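PDB 2E0I: 432aa long hypothetical deoxyribodipyrimidine photolyase from Sulfolobus tokodaii, which probably repairs UV-damaged DNA as a light-driven deoxyribodipyrimidine photolyase, carrying two FAD molecules, one of them a likely light-harvesting cofactor. Local coordinates for residues Phe102-Ser105 against Arg106-Ile110; Ala316-Val320 against Lys321-Val325. One frame throughout, in Å; residues are numbered along the deposited sequence.

Contact 1 of 2, residues Phe102-Ser105 against Arg106-Ile110. With FAD (flavin-adenine dinucleotide), chain F.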
loop_
_atom_site.group_PDB
_atom_site.type_symbol
_atom_site.label_atom_id
_atom_site.label_comp_id
_atom_site.label_asym_id
_atom_site.label_seq_id
_atom_site.Cartn_x
_atom_site.Cartn_y
_atom_site.Cartn_z
ATOM N N PHE A 102 -2.688 -14.332 -4.867
ATOM C CA PHE A 102 -4.092 -14.170 -5.204
ATOM C C PHE A 102 -4.267 -13.708 -6.635
ATOM O O PHE A 102 -5.117 -14.214 -7.367
ATOM C CB PHE A 102 -4.763 -13.172 -4.249
ATOM C CG PHE A 102 -6.152 -12.780 -4.659
ATOM C CD1 PHE A 102 -6.362 -11.692 -5.505
ATOM C CD2 PHE A 102 -7.251 -13.516 -4.225
ATOM C CE1 PHE A 102 -7.653 -11.338 -5.916
ATOM C CE2 PHE A 102 -8.550 -13.181 -4.624
ATOM C CZ PHE A 102 -8.753 -12.085 -5.474
ATOM N N SER A 103 -3.456 -12.740 -7.033
ATOM C CA SER A 103 -3.556 -12.211 -8.371
ATOM C C SER A 103 -3.105 -13.200 -9.416
ATOM O O SER A 103 -3.676 -13.282 -10.500
ATOM C CB SER A 103 -2.726 -10.948 -8.497
ATOM O OG SER A 103 -2.743 -10.525 -9.847
ATOM N N ILE A 104 -2.068 -13.954 -9.099
ATOM C CA ILE A 104 -1.554 -14.910 -10.054
ATOM C C ILE A 104 -2.519 -16.060 -10.304
ATOM O O ILE A 104 -2.740 -16.450 -11.461
ATOM C CB ILE A 104 -0.186 -15.442 -9.595
ATOM C CG1 ILE A 104 0.847 -14.308 -9.726
ATOM C CG2 ILE A 104 0.197 -16.675 -10.405
ATOM C CD1 ILE A 104 1.945 -14.314 -8.678
ATOM N N SER A 105 -3.122 -16.583 -9.237
ATOM C CA SER A 105 -4.032 -17.701 -9.407
ATOM C C SER A 105 -5.332 -17.249 -10.053
ATOM O O SER A 105 -5.963 -18.000 -10.802
ATOM C CB SER A 105 -4.309 -18.379 -8.068
ATOM O OG SER A 105 -5.274 -17.667 -7.336
ATOM N N ARG A 106 -5.723 -16.015 -9.769
ATOM C CA ARG A 106 -6.941 -15.452 -10.334
ATOM C C ARG A 106 -6.816 -15.320 -11.837
ATOM O O ARG A 106 -7.775 -15.550 -12.574
ATOM C CB ARG A 106 -7.185 -14.093 -9.717
ATOM C CG ARG A 106 -8.007 -13.110 -10.515
ATOM C CD ARG A 106 -8.254 -12.124 -9.505
ATOM N NE ARG A 106 -8.071 -10.705 -9.692
ATOM C CZ ARG A 106 -6.991 -9.928 -9.742
ATOM N NH1 ARG A 106 -7.255 -8.650 -9.852
ATOM N NH2 ARG A 106 -5.729 -10.320 -9.752
ATOM N N ASP A 107 -5.624 -14.951 -12.290
ATOM C CA ASP A 107 -5.386 -14.797 -13.706
ATOM C C ASP A 107 -5.243 -16.164 -14.371
ATOM O O ASP A 107 -5.638 -16.356 -15.525
ATOM C CB ASP A 107 -4.163 -13.906 -13.917
ATOM C CG ASP A 107 -4.459 -12.440 -13.589
ATOM O OD1 ASP A 107 -5.345 -12.193 -12.742
ATOM O OD2 ASP A 107 -3.811 -11.531 -14.160
ATOM N N GLU A 108 -4.706 -17.130 -13.642
ATOM C CA GLU A 108 -4.593 -18.464 -14.211
ATOM C C GLU A 108 -5.998 -18.985 -14.495
ATOM O O GLU A 108 -6.262 -19.556 -15.557
ATOM C CB GLU A 108 -3.890 -19.408 -13.243
ATOM C CG GLU A 108 -2.502 -18.956 -12.882
ATOM C CD GLU A 108 -1.764 -19.985 -12.055
ATOM O OE1 GLU A 108 -2.399 -20.580 -11.152
ATOM O OE2 GLU A 108 -0.548 -20.189 -12.300
ATOM N N LYS A 109 -6.904 -18.777 -13.545
ATOM C CA LYS A 109 -8.254 -19.240 -13.738
ATOM C C LYS A 109 -8.901 -18.495 -14.885
ATOM O O LYS A 109 -9.615 -19.098 -15.682
ATOM C CB LYS A 109 -9.079 -19.086 -12.457
ATOM C CG LYS A 109 -8.508 -19.878 -11.286
ATOM C CD LYS A 109 -9.522 -20.106 -10.172
ATOM C CE LYS A 109 -8.838 -20.334 -8.812
ATOM N NZ LYS A 109 -8.298 -19.052 -8.208
ATOM N N ILE A 110 -8.662 -17.193 -14.996
ATOM C CA ILE A 110 -9.277 -16.459 -16.102
ATOM C C ILE A 110 -8.713 -16.987 -17.422
ATOM O O ILE A 110 -9.425 -17.066 -18.428
ATOM C CB ILE A 110 -9.033 -14.928 -16.012
ATOM C CG1 ILE A 110 -9.680 -14.368 -14.744
ATOM C CG2 ILE A 110 -9.634 -14.233 -17.231
ATOM C CD1 ILE A 110 -9.391 -12.893 -14.499
HETATM P PA FAD F . -6.189 -7.694 -1.997
HETATM O O1A FAD F . -5.131 -7.212 -1.081
HETATM O O2A FAD F . -7.594 -7.230 -1.984
HETATM O O5B FAD F . -6.424 -9.112 -1.271
HETATM C C5B FAD F . -7.173 -10.145 -1.920
HETATM C C4B FAD F . -7.162 -11.446 -1.112
HETATM O O4B FAD F . -5.862 -11.589 -0.508
HETATM C C3B FAD F . -8.157 -11.398 0.049
HETATM O O3B FAD F . -8.507 -12.730 0.436
HETATM C C2B FAD F . -7.308 -10.734 1.133
HETATM O O2B FAD F . -7.838 -11.065 2.419
HETATM C C1B FAD F . -5.999 -11.494 0.921
HETATM N N9A FAD F . -4.846 -10.790 1.534
HETATM C C8A FAD F . -4.516 -9.514 1.340
HETATM N N7A FAD F . -3.401 -9.225 2.006
HETATM C C5A FAD F . -3.010 -10.328 2.632
HETATM C C6A FAD F . -1.928 -10.652 3.442
HETATM N N6A FAD F . -1.034 -9.726 3.773
HETATM N N1A FAD F . -1.812 -11.905 3.908
HETATM C C2A FAD F . -2.713 -12.827 3.615
HETATM N N3A FAD F . -3.755 -12.551 2.850
HETATM C C4A FAD F . -3.933 -11.325 2.340
HETATM N N1 FAD F . -9.643 -4.993 -7.348
HETATM C C2 FAD F . -10.689 -5.500 -8.128
HETATM O O2 FAD F . -10.497 -5.780 -9.310
HETATM N N3 FAD F . -11.938 -5.733 -7.540
HETATM C C4 FAD F . -12.136 -5.470 -6.178
HETATM O O4 FAD F . -13.239 -5.670 -5.668
HETATM C C4X FAD F . -11.089 -4.983 -5.402
HETATM N N5 FAD F . -11.261 -4.783 -4.026
HETATM C C5X FAD F . -10.200 -4.314 -3.240
HETATM C C6 FAD F . -10.356 -4.205 -1.862
HETATM C C7 FAD F . -9.282 -3.831 -1.058
HETATM C C7M FAD F . -9.479 -3.724 0.456
HETATM C C8 FAD F . -8.048 -3.562 -1.644
HETATM C C8M FAD F . -6.846 -3.150 -0.791
HETATM C C9 FAD F . -7.895 -3.664 -3.024
HETATM C C9A FAD F . -8.968 -4.039 -3.829
HETATM N N10 FAD F . -8.810 -4.199 -5.215
HETATM C C10 FAD F . -9.848 -4.740 -5.986
HETATM C "C1'" FAD F . -7.520 -3.880 -5.870
HETATM C "C2'" FAD F . -6.500 -5.013 -5.762
HETATM O "O2'" FAD F . -5.287 -4.511 -5.191
HETATM C "C3'" FAD F . -6.229 -5.627 -7.139
HETATM O "O3'" FAD F . -7.427 -6.228 -7.638
HETATM C "C4'" FAD F . -5.124 -6.683 -7.057
HETATM O "O4'" FAD F . -4.750 -7.071 -8.382
HETATM C "C5'" FAD F . -5.599 -7.911 -6.278
HETATM O "O5'" FAD F . -4.527 -8.519 -5.553
HETATM P P FAD F . -4.252 -8.097 -4.023
HETATM O O1P FAD F . -3.261 -9.054 -3.481
HETATM O O2P FAD F . -3.949 -6.650 -3.950
HETATM O O3P FAD F . -5.680 -8.408 -3.349
HETATM O O HOH W 1 -1.848 -11.168 -12.392
#
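Phe102 and Arg106, one helical turn apart, line the N-terminal photolyase domain's part of an FAD pocket, probably that of the light-harvesting cofactor, to which Glu331 and Tyr341 also contribute from farther along the chain. They lie near the start of helix 101-115, the crossover of a beta-alpha-beta unit between strands 92-96 and 120-124. The flat apolar ring of Phe102 suits the sugar side, offering a face to the adenosine ribose: FAD C5B sits 3.8 Å above the ring plane, over its centre. With CG anti to the backbone N (chi1 171°), the ring stands out from the helix beside the FAD, and the bent Arg106 chain comes back to it, Arg106 CD lying 3.7 Å from Phe102 CE1. Ring and guanidinium planes are 33° apart, and Phe102 CE1 and FAD C5' lie over the same face of the Arg106 guanidinium. With an alanine in place of Phe102, the ribose would probably lose its apolar cover and the Arg106 side chain would be freer to turn. Arginine is long enough here to reach the ribityl chain, where Arg106 NH1 makes a weak hydrogen bond to FAD O4' (3.3 Å). Asp107 OD1 lies 3.5 Å from Arg106 NH2, well out of the guanidinium plane, so charge alone links them; it also salt-bridges Arg8. Water 1 is hydrogen-bonded to Ser103 OG (2.8 Å) and donates a weak bond to Asp107 OD2.

Contact 2 of 2, residues Ala316-Val320 against Lys321-Val325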
loop_
_atom_site.group_PDB
_atom_site.type_symbol
_atom_site.label_atom_id
_atom_site.label_comp_id
_atom_site.label_asym_id
_atom_site.label_seq_id
_atom_site.Cartn_x
_atom_site.Cartn_y
_atom_site.Cartn_z
ATOM N N ALA A 316 5.942 0.142 14.036
ATOM C CA ALA A 316 6.147 -1.258 13.721
ATOM C C ALA A 316 7.256 -1.829 14.606
ATOM O O ALA A 316 7.168 -2.961 15.080
ATOM C CB ALA A 316 6.498 -1.403 12.244
ATOM N N PHE A 317 8.301 -1.040 14.820
ATOM C CA PHE A 317 9.418 -1.459 15.652
ATOM C C PHE A 317 8.906 -1.784 17.051
ATOM O O PHE A 317 9.135 -2.870 17.574
ATOM C CB PHE A 317 10.459 -0.332 15.732
ATOM C CG PHE A 317 11.468 -0.503 16.842
ATOM C CD1 PHE A 317 12.540 -1.389 16.706
ATOM C CD2 PHE A 317 11.339 0.213 18.039
ATOM C CE1 PHE A 317 13.475 -1.560 17.749
ATOM C CE2 PHE A 317 12.266 0.049 19.087
ATOM C CZ PHE A 317 13.337 -0.841 18.937
ATOM N N PHE A 318 8.203 -0.825 17.642
ATOM C CA PHE A 318 7.659 -0.949 18.980
ATOM C C PHE A 318 6.804 -2.200 19.197
ATOM O O PHE A 318 6.884 -2.847 20.251
ATOM C CB PHE A 318 6.833 0.292 19.311
ATOM C CG PHE A 318 6.510 0.426 20.769
ATOM C CD1 PHE A 318 7.419 1.017 21.641
ATOM C CD2 PHE A 318 5.307 -0.062 21.281
ATOM C CE1 PHE A 318 7.134 1.120 22.990
ATOM C CE2 PHE A 318 5.017 0.039 22.631
ATOM C CZ PHE A 318 5.926 0.629 23.485
ATOM N N LEU A 319 5.981 -2.549 18.218
ATOM C CA LEU A 319 5.137 -3.722 18.377
ATOM C C LEU A 319 5.935 -5.018 18.331
ATOM O O LEU A 319 5.672 -5.949 19.091
ATOM C CB LEU A 319 4.056 -3.766 17.297
ATOM C CG LEU A 319 3.181 -5.025 17.321
ATOM C CD1 LEU A 319 2.285 -4.996 18.545
ATOM C CD2 LEU A 319 2.351 -5.115 16.048
ATOM N N VAL A 320 6.921 -5.080 17.453
ATOM C CA VAL A 320 7.675 -6.302 17.320
ATOM C C VAL A 320 8.829 -6.475 18.293
ATOM O O VAL A 320 8.907 -7.481 19.001
ATOM C CB VAL A 320 8.206 -6.453 15.885
ATOM C CG1 VAL A 320 8.928 -7.773 15.741
ATOM C CG2 VAL A 320 7.053 -6.364 14.894
ATOM N N LYS A 321 9.721 -5.492 18.333
ATOM C CA LYS A 321 10.898 -5.570 19.188
ATOM C C LYS A 321 10.778 -5.032 20.603
ATOM O O LYS A 321 11.750 -5.047 21.346
ATOM C CB LYS A 321 12.084 -4.921 18.469
ATOM C CG LYS A 321 12.518 -5.746 17.272
ATOM C CD LYS A 321 13.666 -5.131 16.510
ATOM C CE LYS A 321 14.059 -6.021 15.334
ATOM N NZ LYS A 321 15.131 -5.405 14.490
ATOM N N VAL A 322 9.598 -4.571 20.992
ATOM C CA VAL A 322 9.428 -4.062 22.344
ATOM C C VAL A 322 8.265 -4.751 23.035
ATOM O O VAL A 322 8.399 -5.185 24.165
ATOM C CB VAL A 322 9.230 -2.518 22.350
ATOM C CG1 VAL A 322 8.863 -2.030 23.738
ATOM C CG2 VAL A 322 10.516 -1.837 21.905
ATOM N N LEU A 323 7.127 -4.867 22.362
ATOM C CA LEU A 323 5.975 -5.528 22.973
ATOM C C LEU A 323 6.045 -7.008 22.636
ATOM O O LEU A 323 5.211 -7.803 23.075
ATOM C CB LEU A 323 4.658 -4.928 22.453
ATOM C CG LEU A 323 4.393 -3.444 22.733
ATOM C CD1 LEU A 323 3.066 -3.048 22.139
ATOM C CD2 LEU A 323 4.392 -3.181 24.226
ATOM N N PHE A 324 7.054 -7.357 21.844
ATOM C CA PHE A 324 7.303 -8.726 21.410
ATOM C C PHE A 324 6.049 -9.439 20.854
ATOM O O PHE A 324 5.675 -10.537 21.294
ATOM C CB PHE A 324 7.929 -9.507 22.575
ATOM C CG PHE A 324 8.633 -10.771 22.161
ATOM C CD1 PHE A 324 9.366 -10.827 20.980
ATOM C CD2 PHE A 324 8.583 -11.909 22.974
ATOM C CE1 PHE A 324 10.036 -11.998 20.611
ATOM C CE2 PHE A 324 9.253 -13.087 22.614
ATOM C CZ PHE A 324 9.978 -13.130 21.433
ATOM N N VAL A 325 5.407 -8.793 19.879
ATOM C CA VAL A 325 4.222 -9.340 19.221
ATOM C C VAL A 325 4.587 -9.709 17.769
ATOM O O VAL A 325 5.287 -8.965 17.079
ATOM C CB VAL A 325 3.063 -8.322 19.231
ATOM C CG1 VAL A 325 1.898 -8.857 18.425
ATOM C CG2 VAL A 325 2.637 -8.038 20.657
#
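Val322 CG1 lies over a face of the Phe318 ring, 4.0 Å from its centroid and 24° off the normal, in a CH-pi contact. Leu323 meets the same ring obliquely, its CG 3.5 Å from Phe318 CE2. The first torsion of Phe318 (-166°) sets CG anti to the backbone N and carries the ring forward to both residues. The other methyl of Val322, CG2, packs against Phe317 CE2, so the two methyls of this branched residue each meet a phenylalanine; Leu319 CD1 meets Val325 CB at 3.5 Å. All this lies around the last turns of helix 309-322, in the FAD-binding domain. The helix widens into a pi-type turn, with Leu323 N bonded to Phe318 O (2.9 Å), and Phe324, with positive phi, turns the chain out of the helix. Val325 N then reaches back to Leu319 O at 3.0 Å, in the carbonyl plane. At the polar edge, Lys321 crosses Phe317 at about a right angle and lays its CB 3.7 Å from Phe317 CE1. Its extended chain suits a buried place, since the aliphatic part lies against the Phe317 ring while NZ hydrogen-bonds Ser355 OG and Arg363 O and makes a cation-pi contact with Phe362.

Contact 1 comes first along the chain and contact 2 follows, with centres about 35 Å apart and nearest atoms about 23 Å apart, so the two do not touch. Contact 1 belongs to the parallel-sheet photolyase domain, on helix 101-115 beside strands 92-96 and 120-124; contact 2 lies at the C-terminal part of helix 309-322 in the FAD-binding domain, touching helices 278-286, 343-353 and 414-427. Each relates to a different FAD. Phe102 and Arg106 touch one directly, whereas at contact 2 Ala316 touches the other and the apolar cluster lies farther along the helix. This fits two flavins in distinct pockets, a probable antenna (also held by Glu331 and Tyr341 of the FAD-binding domain) and a presumed catalytic one.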